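PDB 2WNH: 3-phytase from Klebsiella pneumoniae, which probably releases phosphate from phytate (inositol hexakisphosphate) by hydrolysis, starting at the 3-position, as a member of the histidine acid phosphatase family. Local coordinates for residues B[42-47]-B[175-180]; B[36-41]-B[208-213]; B[90-95]-B[283-288]. The protein carries 3 engineered substitutions. All coordinates share one frame; numbering follows the deposited sequence.

Contact 1. Residues B[42-47]-B[175-180]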
ATOM      1  N   THR B  42     -39.763  18.119  26.739  1.00 27.97           N
ATOM      2  CA  THR B  42     -39.718  19.367  25.966  1.00 28.38           C
ATOM      3  C   THR B  42     -40.983  19.579  25.147  1.00 28.22           C
ATOM      4  O   THR B  42     -41.113  20.583  24.454  1.00 29.56           O
ATOM      5  CB  THR B  42     -38.496  19.398  25.010  1.00 28.93           C
ATOM      6  OG1 THR B  42     -38.541  18.240  24.159  1.00 29.40           O
ATOM      7  CG2 THR B  42     -37.207  19.406  25.796  1.00 27.18           C
ATOM      8  N   GLY B  43     -41.896  18.616  25.225  1.00 27.93           N
ATOM      9  CA  GLY B  43     -43.175  18.669  24.532  1.00 28.70           C
ATOM     10  C   GLY B  43     -43.063  18.735  23.020  1.00 28.94           C
ATOM     11  O   GLY B  43     -43.926  19.304  22.355  1.00 29.90           O
ATOM     12  N   ARG B  44     -41.995  18.163  22.462  1.00 28.09           N
ATOM     13  CA  ARG B  44     -41.862  18.136  21.000  1.00 27.94           C
ATOM     14  C   ARG B  44     -40.996  16.956  20.534  1.00 27.15           C
ATOM     15  O   ARG B  44     -40.254  16.386  21.334  1.00 25.27           O
ATOM     16  CB  ARG B  44     -41.325  19.481  20.473  1.00 27.72           C
ATOM     17  CG  ARG B  44     -39.845  19.548  20.252  1.00 33.18           C
ATOM     18  CD  ARG B  44     -39.142  19.952  21.498  1.00 31.28           C
ATOM     19  NE  ARG B  44     -38.405  21.217  21.482  1.00 34.01           N
ATOM     20  CZ  ARG B  44     -38.224  22.075  20.468  1.00 34.11           C
ATOM     21  NH1 ARG B  44     -38.739  21.877  19.273  1.00 34.86           N
ATOM     22  NH2 ARG B  44     -37.487  23.165  20.676  1.00 29.04           N
ATOM     23  N   PRO B  45     -41.108  16.578  19.249  1.00 26.36           N
ATOM     24  CA  PRO B  45     -40.256  15.515  18.719  1.00 25.77           C
ATOM     25  C   PRO B  45     -38.831  16.000  18.496  1.00 25.38           C
ATOM     26  O   PRO B  45     -38.608  17.174  18.158  1.00 24.50           O
ATOM     27  CB  PRO B  45     -40.906  15.185  17.375  1.00 25.99           C
ATOM     28  CG  PRO B  45     -41.524  16.500  16.948  1.00 27.34           C
ATOM     29  CD  PRO B  45     -42.035  17.104  18.223  1.00 27.47           C
ATOM     30  N   TRP B  46     -37.879  15.088  18.702  1.00 24.00           N
ATOM     31  CA  TRP B  46     -36.477  15.344  18.438  1.00 23.77           C
ATOM     32  C   TRP B  46     -36.102  14.593  17.162  1.00 22.50           C
ATOM     33  O   TRP B  46     -36.802  13.658  16.745  1.00 23.74           O
ATOM     34  CB  TRP B  46     -35.618  14.845  19.595  1.00 22.44           C
ATOM     35  CG  TRP B  46     -35.630  15.726  20.789  1.00 22.77           C
ATOM     36  CD1 TRP B  46     -36.737  16.218  21.444  1.00 21.39           C
ATOM     37  CD2 TRP B  46     -34.492  16.186  21.526  1.00 22.30           C
ATOM     38  NE1 TRP B  46     -36.345  16.983  22.520  1.00 23.33           N
ATOM     39  CE2 TRP B  46     -34.978  16.981  22.597  1.00 23.69           C
ATOM     40  CE3 TRP B  46     -33.107  16.026  21.380  1.00 24.23           C
ATOM     41  CZ2 TRP B  46     -34.127  17.595  23.525  1.00 23.12           C
ATOM     42  CZ3 TRP B  46     -32.254  16.646  22.304  1.00 22.95           C
ATOM     43  CH2 TRP B  46     -32.767  17.417  23.363  1.00 22.93           C
ATOM     44  N   THR B  47     -34.998  15.013  16.557  1.00 23.66           N
ATOM     45  CA  THR B  47     -34.525  14.425  15.309  1.00 23.23           C
ATOM     46  C   THR B  47     -34.474  12.903  15.371  1.00 21.83           C
ATOM     47  O   THR B  47     -34.028  12.319  16.363  1.00 20.75           O
ATOM     48  CB  THR B  47     -33.139  14.973  14.957  1.00 24.70           C
ATOM     49  OG1 THR B  47     -33.221  16.399  14.839  1.00 24.96           O
ATOM     50  CG2 THR B  47     -32.589  14.365  13.645  1.00 24.29           C
ATOM     51  N   VAL B 175     -33.286  24.019  23.782  1.00 28.91           N
ATOM     52  CA  VAL B 175     -34.270  22.943  23.562  1.00 29.78           C
ATOM     53  C   VAL B 175     -35.763  23.308  23.690  1.00 31.76           C
ATOM     54  O   VAL B 175     -36.632  22.563  23.215  1.00 31.96           O
ATOM     55  CB  VAL B 175     -33.963  21.665  24.414  1.00 29.24           C
ATOM     56  CG1 VAL B 175     -32.491  21.240  24.267  1.00 29.43           C
ATOM     57  CG2 VAL B 175     -34.324  21.875  25.893  1.00 28.36           C
ATOM     58  N   CYS B 176     -36.062  24.437  24.325  1.00 33.81           N
ATOM     59  CA  CYS B 176     -37.462  24.815  24.541  1.00 36.58           C
ATOM     60  C   CYS B 176     -37.981  25.718  23.440  1.00 38.52           C
ATOM     61  O   CYS B 176     -37.279  26.624  22.995  1.00 39.04           O
ATOM     62  CB  CYS B 176     -37.644  25.461  25.914  1.00 36.73           C
ATOM     63  SG  CYS B 176     -37.269  24.307  27.263  0.70 36.44           S
ATOM     64  N   GLN B 177     -39.204  25.444  22.985  1.00 41.19           N
ATOM     65  CA  GLN B 177     -39.865  26.287  21.994  1.00 43.63           C
ATOM     66  C   GLN B 177     -40.346  27.580  22.623  1.00 45.41           C
ATOM     67  O   GLN B 177     -40.893  27.573  23.733  1.00 45.33           O
ATOM     68  CB  GLN B 177     -41.063  25.573  21.384  1.00 43.82           C
ATOM     69  CG  GLN B 177     -40.722  24.363  20.564  1.00 44.55           C
ATOM     70  CD  GLN B 177     -41.927  23.792  19.859  1.00 46.61           C
ATOM     71  OE1 GLN B 177     -42.327  24.278  18.800  1.00 49.70           O
ATOM     72  NE2 GLN B 177     -42.512  22.745  20.434  1.00 47.43           N
ATOM     73  N   ALA B 178     -40.143  28.681  21.900  1.00 47.82           N
ATOM     74  CA  ALA B 178     -40.650  29.993  22.293  1.00 49.72           C
ATOM     75  C   ALA B 178     -42.149  29.927  22.554  1.00 50.89           C
ATOM     76  O   ALA B 178     -42.913  29.468  21.699  1.00 51.23           O
ATOM     77  CB  ALA B 178     -40.344  31.029  21.209  1.00 50.28           C
ATOM     78  N   ASP B 179     -42.544  30.356  23.753  1.00 52.22           N
ATOM     79  CA  ASP B 179     -43.955  30.449  24.168  1.00 53.00           C
ATOM     80  C   ASP B 179     -44.694  29.109  24.096  1.00 52.82           C
ATOM     81  O   ASP B 179     -45.852  29.030  23.656  1.00 53.14           O
ATOM     82  CB  ASP B 179     -44.677  31.560  23.386  1.00 53.89           C
ATOM     83  CG  ASP B 179     -43.883  32.858  23.362  1.00 55.86           C
ATOM     84  OD1 ASP B 179     -43.638  33.433  24.449  1.00 57.62           O
ATOM     85  OD2 ASP B 179     -43.486  33.291  22.256  1.00 58.04           O
ATOM     86  N   LYS B 180     -44.000  28.055  24.517  1.00 51.85           N
ATOM     87  CA  LYS B 180     -44.590  26.730  24.653  1.00 50.94           C
ATOM     88  C   LYS B 180     -44.191  26.107  25.983  1.00 49.55           C
ATOM     89  O   LYS B 180     -43.131  26.432  26.525  1.00 49.32           O
ATOM     90  CB  LYS B 180     -44.182  25.820  23.493  1.00 51.49           C
ATOM     91  CG  LYS B 180     -45.179  25.811  22.349  1.00 53.71           C
ATOM     92  CD  LYS B 180     -44.802  26.805  21.259  1.00 56.61           C
ATOM     93  CE  LYS B 180     -45.994  27.138  20.361  1.00 58.70           C
ATOM     94  NZ  LYS B 180     -46.751  25.935  19.897  1.00 60.20           N
TER
HETATM   95  O   HOH W   1     -41.063  23.250  23.947  1.00 39.30           O
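Arg-44 reaches across from the loop after helix 32-42 and takes hold of the last carbonyl of helix 165-175, that of Val-175. Arg-44 CB lies 3.5 Å from Gln-177 NE2. CG continues past this amide, and from there the chain bends twice, at chi2 and again at chi3 (-117°), which swings CD and the guanidinium toward Val-175. Arg-44 NE then gives a 2.8 Å hydrogen bond to Val-175 O, nearly along the C=O axis. Arg-44 NH2 gives a second one, 2.7 Å, to the same Val-175 O, but from well above the carbonyl plane. The oxygen lies close to the guanidinium plane, so Arg-44 grips it side-on with two nitrogens, and the pair of bonds fixes the rotation of the group. A positive charge at the C-terminal end of a helix is probably favourable. Gln-177 lies over one face of the guanidinium, its CG 3.4 Å from Arg-44 CZ, with the amide plane only 20° from the guanidinium plane; Trp-229 adds a cation-pi contact.

Beside this polar grip is a small apolar one. Val-175 CG2 meets Thr-42 CG2 at 3.8 Å, while Val-175 CG1 comes to 3.9 Å from Trp-46 CH2. The indole is steadied from its own segment: Trp-46 NE1 donates in the ring plane to Thr-42 OG1 (3.0 Å), a hydroxyl that is also bonded to Ile-38 O. One water joins Thr-42 O to Gln-177 N.

Gly-43 closes helix 32-42 with a Schellman motif, and Cys-176, disulfide-bonded to Cys-182, is the first residue beyond helix 165-175. The contact therefore ties two helix C-termini together, with Trp-46 continuing inward onto Met-210, Thr-213 and Leu-214 of helix 204-219.

Contact 2. Residues B[36-41]-B[208-213]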
ATOM      1  N   GLU B  36     -38.261   8.811  24.550  1.00 25.17           N
ATOM      2  CA  GLU B  36     -39.540   8.972  25.257  1.00 26.95           C
ATOM      3  C   GLU B  36     -39.448  10.099  26.270  1.00 26.89           C
ATOM      4  O   GLU B  36     -40.313  10.980  26.315  1.00 26.40           O
ATOM      5  CB  GLU B  36     -39.923   7.688  25.988  1.00 28.06           C
ATOM      6  CG  GLU B  36     -40.545   6.609  25.123  1.00 35.21           C
ATOM      7  CD  GLU B  36     -40.960   5.357  25.913  1.00 43.11           C
ATOM      8  OE1 GLU B  36     -40.550   5.188  27.093  1.00 46.04           O
ATOM      9  OE2 GLU B  36     -41.698   4.529  25.337  1.00 47.07           O
ATOM     10  N   ALA B  37     -38.385  10.065  27.072  1.00 25.95           N
ATOM     11  CA  ALA B  37     -38.173  11.020  28.154  1.00 25.65           C
ATOM     12  C   ALA B  37     -37.931  12.438  27.663  1.00 25.72           C
ATOM     13  O   ALA B  37     -38.526  13.381  28.183  1.00 24.02           O
ATOM     14  CB  ALA B  37     -37.019  10.572  29.051  1.00 26.06           C
ATOM     15  N   ILE B  38     -37.040  12.596  26.682  1.00 24.27           N
ATOM     16  CA  ILE B  38     -36.653  13.925  26.241  1.00 24.31           C
ATOM     17  C   ILE B  38     -37.763  14.578  25.421  1.00 23.61           C
ATOM     18  O   ILE B  38     -37.942  15.781  25.484  1.00 24.33           O
ATOM     19  CB  ILE B  38     -35.265  13.947  25.508  1.00 24.04           C
ATOM     20  CG1 ILE B  38     -35.308  13.204  24.159  1.00 24.82           C
ATOM     21  CG2 ILE B  38     -34.163  13.408  26.454  1.00 23.39           C
ATOM     22  CD1 ILE B  38     -33.957  13.225  23.400  1.00 25.02           C
ATOM     23  N   GLU B  39     -38.504  13.773  24.666  1.00 22.80           N
ATOM     24  CA  GLU B  39     -39.616  14.307  23.886  1.00 24.59           C
ATOM     25  C   GLU B  39     -40.758  14.725  24.808  1.00 25.34           C
ATOM     26  O   GLU B  39     -41.395  15.753  24.565  1.00 26.35           O
ATOM     27  CB  GLU B  39     -40.066  13.315  22.818  1.00 24.88           C
ATOM     28  CG  GLU B  39     -39.059  13.251  21.672  1.00 24.90           C
ATOM     29  CD  GLU B  39     -39.473  12.344  20.527  1.00 25.61           C
ATOM     30  OE1 GLU B  39     -40.428  11.535  20.664  1.00 25.89           O
ATOM     31  OE2 GLU B  39     -38.801  12.422  19.481  1.00 24.03           O
ATOM     32  N   ALA B  40     -40.978  13.967  25.880  1.00 25.71           N
ATOM     33  CA  ALA B  40     -41.975  14.348  26.895  1.00 26.76           C
ATOM     34  C   ALA B  40     -41.539  15.598  27.643  1.00 27.77           C
ATOM     35  O   ALA B  40     -42.339  16.522  27.835  1.00 28.67           O
ATOM     36  CB  ALA B  40     -42.240  13.190  27.879  1.00 26.01           C
ATOM     37  N   ALA B  41     -40.266  15.640  28.037  1.00 27.80           N
ATOM     38  CA  ALA B  41     -39.683  16.776  28.767  1.00 27.89           C
ATOM     39  C   ALA B  41     -39.813  18.127  28.068  1.00 28.40           C
ATOM     40  O   ALA B  41     -39.918  19.169  28.728  1.00 28.04           O
ATOM     41  CB  ALA B  41     -38.212  16.506  29.068  1.00 28.68           C
ATOM     42  N   ALA B 208     -29.944  15.455  31.998  1.00 21.93           N
ATOM     43  CA  ALA B 208     -28.707  14.741  31.647  1.00 21.73           C
ATOM     44  C   ALA B 208     -28.878  13.925  30.357  1.00 21.83           C
ATOM     45  O   ALA B 208     -27.957  13.913  29.525  1.00 21.43           O
ATOM     46  CB  ALA B 208     -28.260  13.844  32.817  1.00 21.75           C
ATOM     47  N   ASN B 209     -30.028  13.265  30.190  1.00 20.97           N
ATOM     48  CA  ASN B 209     -30.381  12.580  28.939  1.00 22.06           C
ATOM     49  C   ASN B 209     -30.345  13.558  27.758  1.00 21.78           C
ATOM     50  O   ASN B 209     -29.909  13.208  26.657  1.00 21.63           O
ATOM     51  CB  ASN B 209     -31.816  12.001  28.969  1.00 22.71           C
ATOM     52  CG  ASN B 209     -31.995  10.810  29.898  1.00 27.25           C
ATOM     53  OD1 ASN B 209     -33.127  10.543  30.349  1.00 32.14           O
ATOM     54  ND2 ASN B 209     -30.918  10.070  30.169  1.00 25.28           N
ATOM     55  N   MET B 210     -30.861  14.772  27.975  1.00 20.71           N
ATOM     56  CA  MET B 210     -30.884  15.785  26.915  1.00 20.46           C
ATOM     57  C   MET B 210     -29.472  16.224  26.520  1.00 19.26           C
ATOM     58  O   MET B 210     -29.156  16.291  25.340  1.00 18.69           O
ATOM     59  CB  MET B 210     -31.730  16.996  27.338  1.00 21.10           C
ATOM     60  CG  MET B 210     -33.211  16.711  27.366  1.00 24.07           C
ATOM     61  SD  MET B 210     -34.094  18.201  27.930  1.00 31.62           S
ATOM     62  CE  MET B 210     -34.223  17.861  29.648  1.00 32.77           C
ATOM     63  N   VAL B 211     -28.640  16.531  27.515  1.00 17.81           N
ATOM     64  CA  VAL B 211     -27.253  16.951  27.295  1.00 19.15           C
ATOM     65  C   VAL B 211     -26.424  15.864  26.589  1.00 18.57           C
ATOM     66  O   VAL B 211     -25.697  16.167  25.654  1.00 17.95           O
ATOM     67  CB  VAL B 211     -26.597  17.397  28.613  1.00 19.36           C
ATOM     68  CG1 VAL B 211     -25.072  17.569  28.463  1.00 20.20           C
ATOM     69  CG2 VAL B 211     -27.251  18.699  29.091  1.00 17.86           C
ATOM     70  N   GLU B 212     -26.553  14.614  27.019  1.00 18.46           N
ATOM     71  CA  GLU B 212     -25.893  13.499  26.296  1.00 17.59           C
ATOM     72  C   GLU B 212     -26.329  13.435  24.827  1.00 18.94           C
ATOM     73  O   GLU B 212     -25.486  13.294  23.933  1.00 17.54           O
ATOM     74  CB  GLU B 212     -26.159  12.167  26.985  1.00 17.38           C
ATOM     75  CG  GLU B 212     -25.382  10.967  26.372  1.00 20.31           C
ATOM     76  CD  GLU B 212     -23.862  11.042  26.558  1.00 22.18           C
ATOM     77  OE1 GLU B 212     -23.377  11.585  27.580  1.00 24.62           O
ATOM     78  OE2 GLU B 212     -23.139  10.513  25.674  1.00 25.87           O
ATOM     79  N   THR B 213     -27.633  13.546  24.584  1.00 19.06           N
ATOM     80  CA  THR B 213     -28.159  13.524  23.207  1.00 18.58           C
ATOM     81  C   THR B 213     -27.572  14.663  22.346  1.00 18.88           C
ATOM     82  O   THR B 213     -27.202  14.446  21.176  1.00 18.35           O
ATOM     83  CB  THR B 213     -29.705  13.572  23.199  1.00 19.13           C
ATOM     84  OG1 THR B 213     -30.223  12.486  23.988  1.00 20.07           O
ATOM     85  CG2 THR B 213     -30.254  13.490  21.770  1.00 18.78           C
TER
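Ile-38 carries most of the apolar packing between helix 32-42 and helix 204-219. Ile-38 CG2 touches two residues at once: Met-210 CG at 3.6 Å and Asn-209 CB at 3.7 Å. The Ile-38 and Met-210 side chains slide past each other in opposite directions, so the methionine is met along its flank. The other branch of Ile-38 starts between the backbone N and the carbonyl carbon (chi1 67°) and then runs out straight. It ends tip to tip with Thr-213, where Ile-38 CD1 lies 3.9 Å from Thr-213 OG1 and only slightly farther from Thr-213 CG2. One turn further along, Ala-41 CB faces the bent end of Met-210, 4.3 Å from Met-210 CE. The two helices cross steeply here, with local axes 9.6 Å apart and a crossing angle of -106°.

Both helices probably belong to the mainly helical domain that histidine acid phosphatases carry beside their alpha/beta domain. Around the crossing, Ile-184 packs on both Ala-41 and Met-210.

Polar groups take a smaller share, and no hydrogen bond links the two segments. Asn-209 brings its OD1 to 4.1 Å from Ala-37 CB, a plain van der Waals approach. The polar atom of Thr-213 is engaged within its own helix: Thr-213 OG1 donates to Asn-209 O over 2.8 Å, and the backbone N of Thr-213 reaches the same oxygen from the opposite face of its plane. That internal bond holds the threonine rotation, and with it the CG2 methyl beside Ile-38 CD1.

Charged groups stay off the interface. Glu-212 forms salt bridges with Arg-215 and with Arg-24, which opens the family's RHGxRxP signature, while Glu-39 pairs with Arg-35.

Contact 3. Residues B[90-95]-B[283-288]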
ATOM      1  N   SER B  90      -2.369 -12.350  20.535  1.00 16.77           N
ATOM      2  CA  SER B  90      -2.250 -10.909  20.397  1.00 15.73           C
ATOM      3  C   SER B  90      -3.354 -10.197  21.176  1.00 14.80           C
ATOM      4  O   SER B  90      -3.086  -9.216  21.854  1.00 15.09           O
ATOM      5  CB  SER B  90      -2.373 -10.480  18.933  1.00 15.36           C
ATOM      6  OG  SER B  90      -1.388 -11.077  18.101  1.00 17.43           O
ATOM      7  N   ILE B  91      -4.596 -10.652  20.995  1.00 15.48           N
ATOM      8  CA  ILE B  91      -5.768  -9.921  21.512  1.00 15.59           C
ATOM      9  C   ILE B  91      -6.927 -10.861  21.823  1.00 15.60           C
ATOM     10  O   ILE B  91      -7.109 -11.898  21.156  1.00 15.28           O
ATOM     11  CB  ILE B  91      -6.216  -8.799  20.516  1.00 15.34           C
ATOM     12  CG1 ILE B  91      -7.260  -7.822  21.137  1.00 14.61           C
ATOM     13  CG2 ILE B  91      -6.694  -9.392  19.173  1.00 16.79           C
ATOM     14  CD1 ILE B  91      -7.529  -6.636  20.240  1.00 14.79           C
ATOM     15  N   TYR B  92      -7.686 -10.498  22.859  1.00 14.41           N
ATOM     16  CA  TYR B  92      -8.993 -11.107  23.125  1.00 15.39           C
ATOM     17  C   TYR B  92      -9.964  -9.970  23.323  1.00 14.49           C
ATOM     18  O   TYR B  92      -9.726  -9.091  24.163  1.00 14.56           O
ATOM     19  CB  TYR B  92      -8.985 -12.036  24.358  1.00 15.13           C
ATOM     20  CG  TYR B  92     -10.298 -12.760  24.557  1.00 15.25           C
ATOM     21  CD1 TYR B  92     -10.615 -13.898  23.807  1.00 16.61           C
ATOM     22  CD2 TYR B  92     -11.246 -12.294  25.478  1.00 14.67           C
ATOM     23  CE1 TYR B  92     -11.848 -14.556  23.978  1.00 19.13           C
ATOM     24  CE2 TYR B  92     -12.459 -12.954  25.657  1.00 18.67           C
ATOM     25  CZ  TYR B  92     -12.752 -14.073  24.907  1.00 18.72           C
ATOM     26  OH  TYR B  92     -13.985 -14.691  25.094  1.00 19.25           O
ATOM     27  N   VAL B  93     -11.039  -9.983  22.535  1.00 14.54           N
ATOM     28  CA  VAL B  93     -12.047  -8.912  22.604  1.00 15.34           C
ATOM     29  C   VAL B  93     -13.354  -9.443  23.149  1.00 15.15           C
ATOM     30  O   VAL B  93     -13.950 -10.376  22.584  1.00 15.55           O
ATOM     31  CB  VAL B  93     -12.285  -8.261  21.214  1.00 15.05           C
ATOM     32  CG1 VAL B  93     -13.268  -7.106  21.340  1.00 15.67           C
ATOM     33  CG2 VAL B  93     -10.948  -7.771  20.606  1.00 14.97           C
ATOM     34  N   ARG B  94     -13.800  -8.851  24.262  1.00 14.95           N
ATOM     35  CA  ARG B  94     -15.072  -9.218  24.877  1.00 14.58           C
ATOM     36  C   ARG B  94     -15.982  -7.975  24.944  1.00 14.65           C
ATOM     37  O   ARG B  94     -15.662  -6.991  25.607  1.00 15.04           O
ATOM     38  CB  ARG B  94     -14.825  -9.802  26.278  1.00 14.48           C
ATOM     39  CG  ARG B  94     -16.132 -10.195  26.987  1.00 15.15           C
ATOM     40  CD  ARG B  94     -15.878 -11.200  28.090  1.00 16.65           C
ATOM     41  NE  ARG B  94     -17.042 -11.360  28.970  1.00 16.66           N
ATOM     42  CZ  ARG B  94     -17.105 -12.298  29.900  1.00 17.95           C
ATOM     43  NH1 ARG B  94     -16.097 -13.173  30.008  1.00 17.15           N
ATOM     44  NH2 ARG B  94     -18.161 -12.375  30.711  1.00 16.33           N
ATOM     45  N   ALA B  95     -17.078  -8.028  24.197  1.00 15.05           N
ATOM     46  CA  ALA B  95     -18.041  -6.936  24.107  1.00 15.19           C
ATOM     47  C   ALA B  95     -19.321  -7.272  24.846  1.00 15.69           C
ATOM     48  O   ALA B  95     -19.805  -8.408  24.795  1.00 15.13           O
ATOM     49  CB  ALA B  95     -18.364  -6.626  22.652  1.00 14.85           C
ATOM     50  N   ARG B 283      -1.739 -10.338  24.657  1.00 14.73           N
ATOM     51  CA  ARG B 283      -1.033  -9.053  24.804  1.00 14.98           C
ATOM     52  C   ARG B 283      -1.969  -7.892  25.137  1.00 15.10           C
ATOM     53  O   ARG B 283      -1.562  -6.933  25.780  1.00 13.89           O
ATOM     54  CB  ARG B 283      -0.258  -8.712  23.524  1.00 16.67           C
ATOM     55  CG  ARG B 283       0.857  -9.730  23.177  1.00 18.04           C
ATOM     56  CD  ARG B 283       1.963  -9.723  24.244  1.00 20.39           C
ATOM     57  NE  ARG B 283       2.964 -10.801  24.091  1.00 23.19           N
ATOM     58  CZ  ARG B 283       4.137 -10.695  23.454  1.00 25.34           C
ATOM     59  NH1 ARG B 283       4.509  -9.571  22.836  1.00 20.44           N
ATOM     60  NH2 ARG B 283       4.954 -11.747  23.436  1.00 24.53           N
ATOM     61  N   TRP B 284      -3.209  -7.990  24.654  1.00 14.10           N
ATOM     62  CA  TRP B 284      -4.210  -6.916  24.760  1.00 13.24           C
ATOM     63  C   TRP B 284      -5.583  -7.526  25.048  1.00 14.18           C
ATOM     64  O   TRP B 284      -6.102  -8.304  24.240  1.00 13.87           O
ATOM     65  CB  TRP B 284      -4.165  -6.119  23.441  1.00 14.07           C
ATOM     66  CG  TRP B 284      -5.042  -4.941  23.270  1.00 14.01           C
ATOM     67  CD1 TRP B 284      -5.836  -4.309  24.204  1.00 14.79           C
ATOM     68  CD2 TRP B 284      -5.206  -4.226  22.041  1.00 15.49           C
ATOM     69  NE1 TRP B 284      -6.503  -3.240  23.598  1.00 15.29           N
ATOM     70  CE2 TRP B 284      -6.128  -3.179  22.275  1.00 13.22           C
ATOM     71  CE3 TRP B 284      -4.649  -4.373  20.757  1.00 14.07           C
ATOM     72  CZ2 TRP B 284      -6.511  -2.268  21.265  1.00 16.40           C
ATOM     73  CZ3 TRP B 284      -5.027  -3.465  19.746  1.00 15.00           C
ATOM     74  CH2 TRP B 284      -5.967  -2.437  20.011  1.00 15.53           C
ATOM     75  N   LEU B 285      -6.149  -7.190  26.223  1.00 13.40           N
ATOM     76  CA  LEU B 285      -7.510  -7.591  26.584  1.00 13.70           C
ATOM     77  C   LEU B 285      -8.332  -6.348  26.362  1.00 14.20           C
ATOM     78  O   LEU B 285      -8.041  -5.298  26.931  1.00 13.74           O
ATOM     79  CB  LEU B 285      -7.592  -8.000  28.059  1.00 13.79           C
ATOM     80  CG  LEU B 285      -8.975  -8.413  28.598  1.00 13.00           C
ATOM     81  CD1 LEU B 285      -9.495  -9.649  27.859  1.00 14.69           C
ATOM     82  CD2 LEU B 285      -8.875  -8.673  30.141  1.00 15.76           C
ATOM     83  N   LEU B 286      -9.326  -6.476  25.500  1.00 13.77           N
ATOM     84  CA  LEU B 286     -10.154  -5.338  25.119  1.00 12.84           C
ATOM     85  C   LEU B 286     -11.612  -5.667  25.470  1.00 13.14           C
ATOM     86  O   LEU B 286     -12.201  -6.632  24.948  1.00 14.34           O
ATOM     87  CB  LEU B 286      -9.978  -5.036  23.618  1.00 12.52           C
ATOM     88  CG  LEU B 286     -10.946  -4.014  23.019  1.00 14.28           C
ATOM     89  CD1 LEU B 286     -10.793  -2.670  23.741  1.00 15.28           C
ATOM     90  CD2 LEU B 286     -10.715  -3.810  21.505  1.00 14.85           C
ATOM     91  N   LEU B 287     -12.158  -4.854  26.375  1.00 14.09           N
ATOM     92  CA  LEU B 287     -13.528  -4.967  26.863  1.00 14.77           C
ATOM     93  C   LEU B 287     -14.309  -3.757  26.365  1.00 14.07           C
ATOM     94  O   LEU B 287     -13.854  -2.623  26.478  1.00 15.14           O
ATOM     95  CB  LEU B 287     -13.543  -4.964  28.393  1.00 15.22           C
ATOM     96  CG  LEU B 287     -12.605  -5.951  29.098  1.00 16.31           C
ATOM     97  CD1 LEU B 287     -12.748  -5.777  30.618  1.00 18.67           C
ATOM     98  CD2 LEU B 287     -12.911  -7.384  28.687  1.00 17.67           C
ATOM     99  N   VAL B 288     -15.505  -4.002  25.843  1.00 15.48           N
ATOM    100  CA  VAL B 288     -16.271  -2.916  25.264  1.00 14.40           C
ATOM    101  C   VAL B 288     -17.666  -2.923  25.899  1.00 14.61           C
ATOM    102  O   VAL B 288     -18.419  -3.899  25.766  1.00 15.47           O
ATOM    103  CB  VAL B 288     -16.311  -3.018  23.714  1.00 15.04           C
ATOM    104  CG1 VAL B 288     -17.028  -1.807  23.116  1.00 16.50           C
ATOM    105  CG2 VAL B 288     -14.853  -3.091  23.138  1.00 13.55           C
TER
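Arg-94 N gives the shortest hydrogen bond of this pairing, 2.8 Å to Leu-286 O with an angle of 163° at the hydrogen. It belongs to two neighbouring parallel strands, 91-95 and 284-288, in the central sheet of the alpha/beta domain of a histidine phosphatase. The bonding follows the parallel pattern, in which Tyr-92 and Arg-94 each use both N and O while their partners on the other strand are Trp-284, Leu-286 and Val-288. Tyr-92 N reaches Trp-284 O, Leu-286 N reaches Tyr-92 O in a nearly straight bond (174°), and Val-288 N reaches Arg-94 O, each at 3.0 Å. At the start of the pair the bond from Trp-284 N to Ser-90 O is weak. Leu-286 O also receives a CA-H contact from Val-93, whose CA is 3.3 Å away.

One face of the sheet holds Tyr-92, Arg-94, Leu-285 and Leu-287. There Leu-285 CD1 comes to the edge of the tyrosine ring, 4.0 Å from Tyr-92 CD2, and Leu-287 CD2 lies 3.9 Å from Arg-94 CB. Beyond CB the arginine runs out extended to a salt bridge with Asp-128 and to the carbonyls of Ala-401 and Met-402, which probably balances the charge of this buried side chain. Leu-287 also packs on helix 256-274.

The other face carries Ile-91, Val-93 and Ala-95 beside Trp-284, Leu-286 and Val-288, and helix 99-112 covers part of it. Strand 284-289 is flanked on its other side by strand 14-24, and just past its end comes the His-Asp motif of the family. Ile-91 is extended through both torsions (chi1 -169°), which runs it alongside Trp-284 and puts Ile-91 CD1 over the indole face, 3.9 Å from the centroid of its six-membered ring, a CH-pi contact.

In the fold
Contacts 1 and 2 are neighbours, their centres 11 Å apart, and share helix 32-42 with its following loop: Glu-39 OE2 takes the N-H of Trp-46, and the indole packs on Ile-38. Contact 3 lies on the opposite side of the chain's centre, about 33 Å from contact 2 and 42 Å from contact 1 between centres. Chemistry changes with place. Contact 1, partly buried and farthest from the middle, relies on an arginine, a helix-end carbonyl and a water. Contact 2, buried between helices, is mainly apolar. Contact 3, deep in the sheet, is held by regular backbone hydrogen bonds with mostly apolar side chains packed on both faces.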